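Local coordinates for sulfate transporter/antisigma-factor antagonist STAS (Planctomyces limnophilus, PDB 3T6O), which probably acts as an anti-sigma-factor antagonist, a STAS-domain protein of the kind that regulates transcription through partner-protein binding, at residues A[71-76]-A[100-105]. Numbering follows the deposited sequence.
Sequences RGWKRI and THIDEV
W73 meets I102 and V105 where, in the alpha/beta STAS fold, helix 63-76 faces the 3-10 turn that leads into strand 108-109, a worked example of one large ring joining a helix to a loop through apolar contacts. CG of W73 lies anti to the backbone N (chi1 166°), which carries the indole off the helix toward the turn. Over one face of its six-membered ring sits the CD1 methyl of I102, 27° off the normal, a CH-pi contact. This methyl lies nearest W73 CH2 (3.7 Å), beside CZ3, and so toward the outer rim of the benzo ring. In I102, CG1 is itself anti to N, and the bend about CB-CG1 (chi2 57°) turns CD1 onto the ring face; its side chain also touches V70, on the same helix three residues before W73. The side chains of V105 and W73 cross at about a right angle, V105 CG2 approaching the indole obliquely, 3.8 Å from W73 CZ2. Replacing the indole with an alanine methyl would probably leave I102 CD1 and V105 CG2 without their aromatic partner and open a gap between helix and turn. The ring of W106 meets the indole edge-to-face, and V105 of a second subunit packs on W73 as well, making the site part of a subunit interface. Within the chain, V105 CG2 also lies 3.9 Å from W73 NE1.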
# COMPACT_ATOMS: atom_id res chain seq x y z
N ARG A 71 3.43 -10.07 -0.50
CA ARG A 71 3.76 -10.20 0.92
C ARG A 71 4.54 -11.46 1.19
O ARG A 71 5.47 -11.46 2.01
CB ARG A 71 2.52 -10.16 1.82
CG ARG A 71 1.77 -8.87 1.77
CD ARG A 71 0.46 -8.96 2.56
NE ARG A 71 0.74 -9.06 3.96
CZ ARG A 71 -0.13 -9.43 4.91
NH1 ARG A 71 -1.37 -9.78 4.60
NH2 ARG A 71 0.27 -9.42 6.19
N GLY A 72 4.15 -12.54 0.55
CA GLY A 72 4.86 -13.81 0.67
C GLY A 72 6.25 -13.67 0.09
O GLY A 72 7.25 -14.01 0.73
N TRP A 73 6.32 -13.12 -1.11
CA TRP A 73 7.61 -12.96 -1.77
C TRP A 73 8.59 -12.12 -0.96
O TRP A 73 9.77 -12.47 -0.88
CB TRP A 73 7.40 -12.41 -3.20
CG TRP A 73 8.65 -11.90 -3.85
CD1 TRP A 73 9.69 -12.63 -4.35
CD2 TRP A 73 8.96 -10.54 -4.08
NE1 TRP A 73 10.64 -11.80 -4.88
CE2 TRP A 73 10.23 -10.51 -4.70
CE3 TRP A 73 8.32 -9.34 -3.76
CZ2 TRP A 73 10.86 -9.31 -5.03
CZ3 TRP A 73 8.94 -8.14 -4.10
CH2 TRP A 73 10.19 -8.14 -4.74
N LYS A 74 8.11 -11.01 -0.33
CA LYS A 74 8.99 -10.14 0.47
C LYS A 74 9.59 -10.88 1.68
O LYS A 74 10.69 -10.55 2.16
CB LYS A 74 8.22 -8.89 0.97
CG LYS A 74 7.90 -7.89 -0.11
CD LYS A 74 7.23 -6.63 0.43
CE LYS A 74 6.76 -5.76 -0.74
NZ LYS A 74 5.99 -4.52 -0.41
N ARG A 75 8.85 -11.86 2.18
CA ARG A 75 9.34 -12.66 3.29
C ARG A 75 10.47 -13.58 2.86
O ARG A 75 11.35 -13.86 3.66
CB ARG A 75 8.20 -13.47 3.94
CG ARG A 75 7.43 -12.63 4.95
CD ARG A 75 6.04 -13.12 5.13
NE ARG A 75 5.33 -12.41 6.19
CZ ARG A 75 4.76 -11.21 6.03
NH1 ARG A 75 4.82 -10.59 4.87
NH2 ARG A 75 4.11 -10.67 7.03
N ILE A 76 10.45 -14.06 1.63
CA ILE A 76 11.52 -14.96 1.24
C ILE A 76 12.62 -14.34 0.35
O ILE A 76 13.69 -14.91 0.22
CB ILE A 76 10.96 -16.23 0.63
CG1 ILE A 76 10.62 -16.05 -0.80
CG2 ILE A 76 9.68 -16.81 1.41
CD1 ILE A 76 10.27 -17.36 -1.38
N THR A 100 0.78 -6.26 -14.18
CA THR A 100 1.74 -5.94 -13.14
C THR A 100 3.13 -6.28 -13.58
O THR A 100 3.33 -7.12 -14.45
CB THR A 100 1.49 -6.73 -11.85
OG1 THR A 100 2.29 -6.15 -10.79
CG2 THR A 100 1.84 -8.18 -12.04
N HIS A 101 4.12 -5.68 -12.95
CA HIS A 101 5.47 -5.91 -13.41
C HIS A 101 6.21 -6.83 -12.46
O HIS A 101 7.25 -7.36 -12.83
CB HIS A 101 6.18 -4.59 -13.53
CG HIS A 101 5.52 -3.64 -14.47
ND1 HIS A 101 5.71 -3.70 -15.83
CD2 HIS A 101 4.68 -2.59 -14.25
CE1 HIS A 101 5.01 -2.75 -16.42
NE2 HIS A 101 4.38 -2.05 -15.48
N ILE A 102 5.67 -7.04 -11.26
CA ILE A 102 6.38 -7.79 -10.23
C ILE A 102 6.68 -9.28 -10.62
O ILE A 102 7.72 -9.83 -10.26
CB ILE A 102 5.68 -7.73 -8.83
CG1 ILE A 102 6.59 -8.30 -7.76
CG2 ILE A 102 4.38 -8.45 -8.79
CD1 ILE A 102 7.95 -7.58 -7.68
N ASP A 103 5.79 -9.90 -11.37
CA ASP A 103 5.99 -11.29 -11.74
C ASP A 103 7.17 -11.50 -12.70
O ASP A 103 7.56 -12.63 -12.93
CB ASP A 103 4.71 -11.87 -12.33
CG ASP A 103 4.34 -11.24 -13.63
OD1 ASP A 103 4.34 -10.01 -13.71
OD2 ASP A 103 4.07 -11.98 -14.59
N GLU A 104 7.75 -10.42 -13.21
CA GLU A 104 8.98 -10.53 -13.96
C GLU A 104 10.09 -11.04 -13.09
O GLU A 104 11.09 -11.49 -13.61
CB GLU A 104 9.39 -9.19 -14.54
CG GLU A 104 8.44 -8.63 -15.61
CD GLU A 104 8.58 -9.37 -16.92
OE1 GLU A 104 9.65 -9.25 -17.56
OE2 GLU A 104 7.61 -10.06 -17.31
N VAL A 105 9.95 -11.01 -11.77
CA VAL A 105 10.94 -11.63 -10.90
C VAL A 105 10.48 -12.98 -10.35
O VAL A 105 11.16 -13.59 -9.56
CB VAL A 105 11.39 -10.64 -9.76
CG1 VAL A 105 11.56 -9.23 -10.32
CG2 VAL A 105 10.43 -10.60 -8.62